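Monoglyceride lipase (Saccharomyces cerevisiae, PDB 4ZWN) hydrolyses monoacylglycerols to free fatty acids and glycerol, with a strong preference for monounsaturated chains, and also takes part in breaking down fatty acid ethyl esters. Local coordinates at residues E72-L84 and S303-F317. The protein carries 2 engineered substitutions. Numbering follows the deposited sequence.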
ATOM      1  N   GLU A  72      -3.058  -3.732   7.885  1.00 32.06           N
ATOM      2  CA  GLU A  72      -2.882  -4.839   6.954  1.00 35.55           C
ATOM      3  C   GLU A  72      -1.599  -5.620   7.232  1.00 32.15           C
ATOM      4  O   GLU A  72      -0.798  -5.237   8.085  1.00 32.96           O
ATOM      5  CB  GLU A  72      -2.881  -4.327   5.511  1.00 33.67           C
ATOM      6  CG  GLU A  72      -4.223  -3.787   5.034  1.00 30.33           C
ATOM      7  CD  GLU A  72      -4.209  -3.434   3.561  1.00 33.56           C
ATOM      8  OE1 GLU A  72      -3.102  -3.303   2.994  1.00 32.90           O
ATOM      9  OE2 GLU A  72      -5.301  -3.297   2.965  1.00 31.75           O
ATOM     10  N   TYR A  73      -1.421  -6.717   6.502  1.00 27.22           N
ATOM     11  CA  TYR A  73      -0.232  -7.559   6.610  1.00 34.53           C
ATOM     12  C   TYR A  73      -0.170  -8.485   5.391  1.00 33.54           C
ATOM     13  O   TYR A  73      -0.962  -8.331   4.461  1.00 34.34           O
ATOM     14  CB  TYR A  73      -0.230  -8.359   7.924  1.00 32.29           C
ATOM     15  CG  TYR A  73      -1.382  -9.330   8.074  1.00 34.53           C
ATOM     16  CD1 TYR A  73      -2.678  -8.873   8.277  1.00 35.56           C
ATOM     17  CD2 TYR A  73      -1.171 -10.701   8.028  1.00 31.59           C
ATOM     18  CE1 TYR A  73      -3.733  -9.750   8.410  1.00 39.94           C
ATOM     19  CE2 TYR A  73      -2.221 -11.587   8.166  1.00 36.74           C
ATOM     20  CZ  TYR A  73      -3.501 -11.106   8.352  1.00 44.27           C
ATOM     21  OH  TYR A  73      -4.555 -11.980   8.491  1.00 50.84           O
ATOM     22  N   THR A  74       0.766  -9.431   5.395  1.00 31.90           N
ATOM     23  CA  THR A  74       1.042 -10.265   4.221  1.00 30.53           C
ATOM     24  C   THR A  74      -0.189 -10.931   3.598  1.00 35.74           C
ATOM     25  O   THR A  74      -0.388 -10.850   2.387  1.00 35.86           O
ATOM     26  CB  THR A  74       2.056 -11.374   4.553  1.00 34.26           C
ATOM     27  OG1 THR A  74       1.557 -12.171   5.634  1.00 37.77           O
ATOM     28  CG2 THR A  74       3.398 -10.771   4.944  1.00 30.48           C
ATOM     29  N   LYS A  75      -1.009 -11.581   4.422  1.00 35.55           N
ATOM     30  CA  LYS A  75      -2.167 -12.333   3.933  1.00 37.19           C
ATOM     31  C   LYS A  75      -3.138 -11.467   3.131  1.00 36.61           C
ATOM     32  O   LYS A  75      -3.776 -11.946   2.191  1.00 36.17           O
ATOM     33  CB  LYS A  75      -2.910 -12.997   5.102  1.00 39.77           C
ATOM     34  CG  LYS A  75      -4.174 -13.753   4.695  1.00 43.45           C
ATOM     35  CD  LYS A  75      -4.865 -14.391   5.892  1.00 56.60           C
ATOM     36  CE  LYS A  75      -4.214 -15.711   6.274  1.00 56.47           C
ATOM     37  NZ  LYS A  75      -4.368 -16.723   5.193  1.00 60.88           N
ATOM     38  N   ILE A  76      -3.246 -10.195   3.502  1.00 32.97           N
ATOM     39  CA  ILE A  76      -4.155  -9.281   2.818  1.00 38.10           C
ATOM     40  C   ILE A  76      -3.749  -9.114   1.352  1.00 37.93           C
ATOM     41  O   ILE A  76      -4.598  -8.958   0.475  1.00 31.65           O
ATOM     42  CB  ILE A  76      -4.198  -7.903   3.513  1.00 36.62           C
ATOM     43  CG1 ILE A  76      -4.552  -8.067   4.993  1.00 38.38           C
ATOM     44  CG2 ILE A  76      -5.204  -6.980   2.835  1.00 33.89           C
ATOM     45  CD1 ILE A  76      -5.908  -8.705   5.235  1.00 30.72           C
ATOM     46  N   GLN A  77      -2.450  -9.175   1.084  1.00 37.44           N
ATOM     47  CA  GLN A  77      -1.967  -9.007  -0.280  1.00 34.66           C
ATOM     48  C   GLN A  77      -1.799 -10.336  -1.019  1.00 36.60           C
ATOM     49  O   GLN A  77      -1.253 -10.364  -2.123  1.00 35.64           O
ATOM     50  CB  GLN A  77      -0.648  -8.234  -0.284  1.00 31.07           C
ATOM     51  CG  GLN A  77      -0.814  -6.757  -0.598  1.00 28.04           C
ATOM     52  CD  GLN A  77      -1.764  -6.063   0.359  1.00 31.70           C
ATOM     53  OE1 GLN A  77      -2.915  -5.784   0.022  1.00 29.21           O
ATOM     54  NE2 GLN A  77      -1.281  -5.775   1.561  1.00 27.99           N
ATOM     55  N   PHE A  78      -2.277 -11.426  -0.421  1.00 30.68           N
ATOM     56  CA  PHE A  78      -2.218 -12.738  -1.066  1.00 35.97           C
ATOM     57  C   PHE A  78      -2.927 -12.736  -2.415  1.00 34.75           C
ATOM     58  O   PHE A  78      -2.392 -13.226  -3.407  1.00 32.94           O
ATOM     59  CB  PHE A  78      -2.839 -13.821  -0.178  1.00 37.64           C
ATOM     60  CG  PHE A  78      -1.915 -14.350   0.882  1.00 40.02           C
ATOM     61  CD1 PHE A  78      -0.660 -13.793   1.074  1.00 39.83           C
ATOM     62  CD2 PHE A  78      -2.297 -15.417   1.678  1.00 40.27           C
ATOM     63  CE1 PHE A  78       0.192 -14.282   2.051  1.00 34.69           C
ATOM     64  CE2 PHE A  78      -1.450 -15.911   2.653  1.00 41.85           C
ATOM     65  CZ  PHE A  78      -0.205 -15.342   2.838  1.00 38.48           C
ATOM     66  N   ARG A  79      -4.137 -12.187  -2.431  1.00 35.15           N
ATOM     67  CA  ARG A  79      -4.964 -12.141  -3.630  1.00 34.84           C
ATOM     68  C   ARG A  79      -4.229 -11.446  -4.775  1.00 36.15           C
ATOM     69  O   ARG A  79      -4.263 -11.902  -5.918  1.00 33.01           O
ATOM     70  CB  ARG A  79      -6.283 -11.430  -3.320  1.00 39.13           C
ATOM     71  CG  ARG A  79      -7.416 -11.659  -4.306  1.00 35.00           C
ATOM     72  CD  ARG A  79      -8.652 -10.891  -3.840  1.00 44.02           C
ATOM     73  NE  ARG A  79      -9.824 -11.104  -4.685  1.00 49.94           N
ATOM     74  CZ  ARG A  79     -11.002 -10.518  -4.485  1.00 46.16           C
ATOM     75  NH1 ARG A  79     -11.163  -9.680  -3.468  1.00 32.23           N
ATOM     76  NH2 ARG A  79     -12.019 -10.764  -5.300  1.00 45.67           N
ATOM     77  N   LEU A  80      -3.544 -10.352  -4.458  1.00 36.27           N
ATOM     78  CA  LEU A  80      -2.817  -9.587  -5.466  1.00 35.35           C
ATOM     79  C   LEU A  80      -1.569 -10.322  -5.949  1.00 34.45           C
ATOM     80  O   LEU A  80      -1.329 -10.432  -7.151  1.00 39.75           O
ATOM     81  CB  LEU A  80      -2.429  -8.217  -4.914  1.00 32.03           C
ATOM     82  CG  LEU A  80      -1.595  -7.337  -5.840  1.00 37.20           C
ATOM     83  CD1 LEU A  80      -2.333  -7.082  -7.152  1.00 33.51           C
ATOM     84  CD2 LEU A  80      -1.246  -6.030  -5.145  1.00 30.76           C
ATOM     85  N   MET A  81      -0.778 -10.816  -5.003  1.00 30.19           N
ATOM     86  CA  MET A  81       0.460 -11.519  -5.320  1.00 33.81           C
ATOM     87  C   MET A  81       0.205 -12.808  -6.099  1.00 34.70           C
ATOM     88  O   MET A  81       1.001 -13.190  -6.959  1.00 31.31           O
ATOM     89  CB  MET A  81       1.237 -11.824  -4.038  1.00 34.98           C
ATOM     90  CG  MET A  81       1.723 -10.581  -3.316  1.00 33.61           C
ATOM     91  SD  MET A  81       2.796 -10.893  -1.902  1.00 28.91           S
ATOM     92  CE  MET A  81       1.623 -11.555  -0.722  1.00 28.59           C
ATOM     93  N   ASP A  82      -0.906 -13.472  -5.797  1.00 36.92           N
ATOM     94  CA  ASP A  82      -1.276 -14.699  -6.493  1.00 33.47           C
ATOM     95  C   ASP A  82      -1.548 -14.425  -7.971  1.00 35.29           C
ATOM     96  O   ASP A  82      -1.044 -15.132  -8.843  1.00 40.38           O
ATOM     97  CB  ASP A  82      -2.500 -15.343  -5.838  1.00 34.59           C
ATOM     98  CG  ASP A  82      -2.723 -16.778  -6.295  1.00 40.33           C
ATOM     99  OD1 ASP A  82      -1.724 -17.506  -6.486  1.00 31.86           O
ATOM    100  OD2 ASP A  82      -3.896 -17.178  -6.462  1.00 34.75           O
ATOM    101  N   HIS A  83      -2.340 -13.392  -8.250  1.00 34.55           N
ATOM    102  CA  HIS A  83      -2.664 -13.027  -9.628  1.00 36.42           C
ATOM    103  C   HIS A  83      -1.442 -12.500 -10.375  1.00 38.51           C
ATOM    104  O   HIS A  83      -1.274 -12.769 -11.563  1.00 39.94           O
ATOM    105  CB  HIS A  83      -3.787 -11.986  -9.667  1.00 34.32           C
ATOM    106  CG  HIS A  83      -5.152 -12.554  -9.435  1.00 34.99           C
ATOM    107  ND1 HIS A  83      -5.564 -13.030  -8.208  1.00 35.88           N
ATOM    108  CD2 HIS A  83      -6.203 -12.722 -10.274  1.00 37.64           C
ATOM    109  CE1 HIS A  83      -6.808 -13.464  -8.300  1.00 36.21           C
ATOM    110  NE2 HIS A  83      -7.219 -13.289  -9.542  1.00 39.96           N
ATOM    111  N   LEU A  84      -0.592 -11.747  -9.683  1.00 34.88           N
ATOM    112  CA  LEU A  84       0.641 -11.255 -10.292  1.00 35.28           C
ATOM    113  C   LEU A  84       1.563 -12.413 -10.660  1.00 36.86           C
ATOM    114  O   LEU A  84       2.208 -12.397 -11.708  1.00 36.84           O
ATOM    115  CB  LEU A  84       1.363 -10.284  -9.357  1.00 29.96           C
ATOM    116  CG  LEU A  84       0.779  -8.875  -9.232  1.00 35.71           C
ATOM    117  CD1 LEU A  84       1.514  -8.086  -8.160  1.00 28.52           C
ATOM    118  CD2 LEU A  84       0.840  -8.148 -10.566  1.00 32.46           C
ATOM    119  N   SER A 303     -10.765  -1.117  -0.237  1.00 29.57           N
ATOM    120  CA  SER A 303      -9.740  -2.142  -0.457  1.00 35.53           C
ATOM    121  C   SER A 303     -10.009  -2.868  -1.774  1.00 33.88           C
ATOM    122  O   SER A 303     -10.440  -4.021  -1.776  1.00 38.70           O
ATOM    123  CB  SER A 303      -9.693  -3.156   0.689  1.00 39.09           C
ATOM    124  OG  SER A 303      -9.320  -2.536   1.906  1.00 37.15           O
ATOM    125  N   ILE A 304      -9.735  -2.196  -2.887  1.00 33.81           N
ATOM    126  CA  ILE A 304     -10.082  -2.717  -4.208  1.00 30.00           C
ATOM    127  C   ILE A 304      -9.151  -3.830  -4.689  1.00 34.56           C
ATOM    128  O   ILE A 304      -9.525  -4.635  -5.541  1.00 39.26           O
ATOM    129  CB  ILE A 304     -10.085  -1.590  -5.260  1.00 29.91           C
ATOM    130  CG1 ILE A 304      -8.726  -0.886  -5.298  1.00 31.49           C
ATOM    131  CG2 ILE A 304     -11.195  -0.595  -4.966  1.00 23.43           C
ATOM    132  CD1 ILE A 304      -8.633   0.217  -6.336  1.00 23.61           C
ATOM    133  N   PHE A 305      -7.942  -3.876  -4.141  1.00 33.98           N
ATOM    134  CA  PHE A 305      -6.941  -4.846  -4.572  1.00 31.11           C
ATOM    135  C   PHE A 305      -6.878  -6.081  -3.683  1.00 41.24           C
ATOM    136  O   PHE A 305      -6.082  -6.985  -3.935  1.00 42.07           O
ATOM    137  CB  PHE A 305      -5.552  -4.203  -4.607  1.00 35.66           C
ATOM    138  CG  PHE A 305      -5.224  -3.523  -5.900  1.00 30.97           C
ATOM    139  CD1 PHE A 305      -4.857  -4.264  -7.009  1.00 35.04           C
ATOM    140  CD2 PHE A 305      -5.256  -2.141  -5.999  1.00 28.20           C
ATOM    141  CE1 PHE A 305      -4.545  -3.642  -8.202  1.00 37.16           C
ATOM    142  CE2 PHE A 305      -4.941  -1.514  -7.187  1.00 36.65           C
ATOM    143  CZ  PHE A 305      -4.582  -2.269  -8.289  1.00 32.05           C
ATOM    144  N   SER A 306      -7.697  -6.124  -2.638  1.00 37.13           N
ATOM    145  CA  SER A 306      -7.545  -7.183  -1.648  1.00 35.46           C
ATOM    146  C   SER A 306      -8.860  -7.761  -1.138  1.00 38.35           C
ATOM    147  O   SER A 306      -9.018  -8.981  -1.078  1.00 42.78           O
ATOM    148  CB  SER A 306      -6.725  -6.666  -0.464  1.00 30.00           C
ATOM    149  OG  SER A 306      -7.372  -5.571   0.161  1.00 32.33           O
ATOM    150  N   LEU A 307      -9.801  -6.895  -0.772  1.00 34.62           N
ATOM    151  CA  LEU A 307     -10.981  -7.349  -0.045  1.00 37.86           C
ATOM    152  C   LEU A 307     -12.306  -7.104  -0.769  1.00 30.62           C
ATOM    153  O   LEU A 307     -13.371  -7.399  -0.234  1.00 32.08           O
ATOM    154  CB  LEU A 307     -11.012  -6.683   1.335  1.00 36.31           C
ATOM    155  CG  LEU A 307      -9.773  -6.973   2.190  1.00 40.10           C
ATOM    156  CD1 LEU A 307      -9.786  -6.171   3.483  1.00 32.19           C
ATOM    157  CD2 LEU A 307      -9.649  -8.469   2.477  1.00 35.30           C
ATOM    158  N   GLU A 308     -12.247  -6.582  -1.988  1.00 33.76           N
ATOM    159  CA  GLU A 308     -13.470  -6.304  -2.737  1.00 35.19           C
ATOM    160  C   GLU A 308     -13.995  -7.528  -3.483  1.00 33.10           C
ATOM    161  O   GLU A 308     -13.410  -8.609  -3.417  1.00 38.68           O
ATOM    162  CB  GLU A 308     -13.247  -5.154  -3.723  1.00 34.91           C
ATOM    163  CG  GLU A 308     -13.646  -3.789  -3.182  1.00 34.60           C
ATOM    164  CD  GLU A 308     -15.152  -3.641  -3.002  1.00 37.73           C
ATOM    165  OE1 GLU A 308     -15.906  -4.510  -3.488  1.00 40.89           O
ATOM    166  OE2 GLU A 308     -15.582  -2.650  -2.377  1.00 41.70           O
ATOM    167  N   THR A 309     -15.106  -7.346  -4.189  1.00 34.77           N
ATOM    168  CA  THR A 309     -15.739  -8.431  -4.929  1.00 35.81           C
ATOM    169  C   THR A 309     -14.868  -8.894  -6.085  1.00 39.53           C
ATOM    170  O   THR A 309     -13.974  -8.170  -6.529  1.00 41.81           O
ATOM    171  CB  THR A 309     -17.116  -8.015  -5.487  1.00 33.72           C
ATOM    172  OG1 THR A 309     -16.946  -6.994  -6.481  1.00 39.95           O
ATOM    173  CG2 THR A 309     -18.014  -7.499  -4.380  1.00 30.03           C
ATOM    174  N   ASP A 310     -15.138 -10.102  -6.570  1.00 40.65           N
ATOM    175  CA  ASP A 310     -14.419 -10.654  -7.712  1.00 43.43           C
ATOM    176  C   ASP A 310     -14.563  -9.755  -8.928  1.00 38.27           C
ATOM    177  O   ASP A 310     -13.618  -9.580  -9.693  1.00 38.25           O
ATOM    178  CB  ASP A 310     -14.922 -12.062  -8.041  1.00 40.33           C
ATOM    179  CG  ASP A 310     -14.415 -13.103  -7.068  1.00 41.27           C
ATOM    180  OD1 ASP A 310     -13.809 -12.720  -6.047  1.00 44.37           O
ATOM    181  OD2 ASP A 310     -14.628 -14.307  -7.324  1.00 54.65           O
ATOM    182  N   LYS A 311     -15.751  -9.184  -9.099  1.00 40.67           N
ATOM    183  CA  LYS A 311     -16.009  -8.293 -10.223  1.00 39.18           C
ATOM    184  C   LYS A 311     -15.101  -7.072 -10.154  1.00 40.84           C
ATOM    185  O   LYS A 311     -14.450  -6.712 -11.138  1.00 38.93           O
ATOM    186  CB  LYS A 311     -17.475  -7.865 -10.245  1.00 38.01           C
ATOM    187  CG  LYS A 311     -17.828  -6.942 -11.397  1.00 39.81           C
ATOM    188  CD  LYS A 311     -19.235  -6.393 -11.245  1.00 45.01           C
ATOM    189  CE  LYS A 311     -19.587  -5.449 -12.383  1.00 46.19           C
ATOM    190  NZ  LYS A 311     -20.965  -4.903 -12.236  1.00 56.18           N
ATOM    191  N   VAL A 312     -15.056  -6.446  -8.981  1.00 37.86           N
ATOM    192  CA  VAL A 312     -14.220  -5.271  -8.773  1.00 34.33           C
ATOM    193  C   VAL A 312     -12.735  -5.599  -8.916  1.00 34.21           C
ATOM    194  O   VAL A 312     -12.009  -4.906  -9.628  1.00 33.58           O
ATOM    195  CB  VAL A 312     -14.467  -4.644  -7.391  1.00 35.47           C
ATOM    196  CG1 VAL A 312     -13.407  -3.593  -7.085  1.00 36.58           C
ATOM    197  CG2 VAL A 312     -15.859  -4.042  -7.325  1.00 25.84           C
ATOM    198  N   PHE A 313     -12.294  -6.664  -8.251  1.00 33.88           N
ATOM    199  CA  PHE A 313     -10.880  -7.027  -8.255  1.00 34.32           C
ATOM    200  C   PHE A 313     -10.370  -7.328  -9.657  1.00 36.81           C
ATOM    201  O   PHE A 313      -9.280  -6.894 -10.029  1.00 38.01           O
ATOM    202  CB  PHE A 313     -10.621  -8.233  -7.351  1.00 41.28           C
ATOM    203  CG  PHE A 313      -9.189  -8.696  -7.367  1.00 42.47           C
ATOM    204  CD1 PHE A 313      -8.238  -8.073  -6.575  1.00 39.30           C
ATOM    205  CD2 PHE A 313      -8.791  -9.743  -8.183  1.00 37.08           C
ATOM    206  CE1 PHE A 313      -6.920  -8.487  -6.592  1.00 37.82           C
ATOM    207  CE2 PHE A 313      -7.476 -10.159  -8.205  1.00 37.81           C
ATOM    208  CZ  PHE A 313      -6.538  -9.530  -7.407  1.00 38.19           C
ATOM    209  N   ASN A 314     -11.153  -8.077 -10.425  1.00 36.27           N
ATOM    210  CA  ASN A 314     -10.767  -8.432 -11.785  1.00 38.32           C
ATOM    211  C   ASN A 314     -10.571  -7.200 -12.656  1.00 36.65           C
ATOM    212  O   ASN A 314      -9.569  -7.088 -13.360  1.00 36.03           O
ATOM    213  CB  ASN A 314     -11.807  -9.361 -12.414  1.00 35.62           C
ATOM    214  CG  ASN A 314     -11.810 -10.739 -11.782  1.00 38.44           C
ATOM    215  OD1 ASN A 314     -10.793 -11.197 -11.258  1.00 43.87           O
ATOM    216  ND2 ASN A 314     -12.958 -11.408 -11.823  1.00 42.50           N
ATOM    217  N   THR A 315     -11.525  -6.276 -12.595  1.00 41.07           N
ATOM    218  CA  THR A 315     -11.445  -5.028 -13.347  1.00 38.48           C
ATOM    219  C   THR A 315     -10.232  -4.209 -12.916  1.00 39.44           C
ATOM    220  O   THR A 315      -9.493  -3.673 -13.746  1.00 31.28           O
ATOM    221  CB  THR A 315     -12.717  -4.176 -13.158  1.00 41.06           C
ATOM    222  OG1 THR A 315     -13.874  -4.950 -13.498  1.00 43.60           O
ATOM    223  CG2 THR A 315     -12.662  -2.928 -14.029  1.00 34.48           C
ATOM    224  N   VAL A 316     -10.032  -4.130 -11.604  1.00 35.17           N
ATOM    225  CA  VAL A 316      -8.946  -3.344 -11.038  1.00 32.90           C
ATOM    226  C   VAL A 316      -7.581  -3.963 -11.338  1.00 34.67           C
ATOM    227  O   VAL A 316      -6.659  -3.266 -11.765  1.00 32.27           O
ATOM    228  CB  VAL A 316      -9.130  -3.176  -9.514  1.00 34.61           C
ATOM    229  CG1 VAL A 316      -7.873  -2.648  -8.877  1.00 30.02           C
ATOM    230  CG2 VAL A 316     -10.300  -2.240  -9.228  1.00 34.30           C
ATOM    231  N   PHE A 317      -7.455  -5.273 -11.139  1.00 37.58           N
ATOM    232  CA  PHE A 317      -6.182  -5.951 -11.371  1.00 32.32           C
ATOM    233  C   PHE A 317      -5.795  -5.987 -12.846  1.00 38.67           C
ATOM    234  O   PHE A 317      -4.616  -5.864 -13.186  1.00 39.35           O
ATOM    235  CB  PHE A 317      -6.209  -7.380 -10.828  1.00 32.46           C
ATOM    236  CG  PHE A 317      -5.009  -8.192 -11.231  1.00 37.96           C
ATOM    237  CD1 PHE A 317      -3.786  -7.992 -10.615  1.00 35.12           C
ATOM    238  CD2 PHE A 317      -5.099  -9.137 -12.241  1.00 34.43           C
ATOM    239  CE1 PHE A 317      -2.677  -8.730 -10.990  1.00 38.32           C
ATOM    240  CE2 PHE A 317      -3.993  -9.874 -12.622  1.00 33.06           C
ATOM    241  CZ  PHE A 317      -2.780  -9.669 -11.995  1.00 35.60           C
TER
HETATM  242  O   HOH W   1      -5.251  -3.775   0.111  1.00 27.60           O
HETATM  243  O   HOH W   2      -7.539  -2.874   4.108  1.00 41.55           O
HETATM  244  O   HOH W   3      -4.521  -8.814  -2.227  1.00 36.86           O
HETATM  245  O   HOH W   4     -10.539 -13.166  -6.811  1.00 38.25           O
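The guanidinium of R79 lies flat on one face of the F313 ring, planes 12° apart, while F317 CB rests against the opposite face. F313 turns its edge onto the face of H83 in a T-shaped pair, CE2 standing 3.4 Å from CE1 of H83. The imidazole in turn presents its edge to the face of F317, over which H83 CB makes a CH-pi contact; L80 CD1 and L84 CD2 border that ring's edge. R79 reaches this far because its chain is fully extended, with CG anti to the backbone N (chi1 -162°). Near the guanidinium plane, NH1 donates to E308 O, modelled doubtfully short at 2.5 Å, and weakly to S306 O. NH2 forms a salt bridge with D310 OD1 (2.8 Å), the two planes 60° apart. With an alanine here, D310 is likely to lose its charge partner, both carbonyls their N-H donor, and F313 the flat group on its face. Toward 72-77, water 1 joins E72 OE2 and Q77 OE1 to S306 OG, while E72 OE1 accepts from G69 N; water 3 links I76 O and L80 N to F305 O. Edge-to-face rings and one multiply held arginine thus probably fix the loop after H302, the inferred charge-relay histidine, against helix 78-84 of this alpha/beta-hydrolase fold.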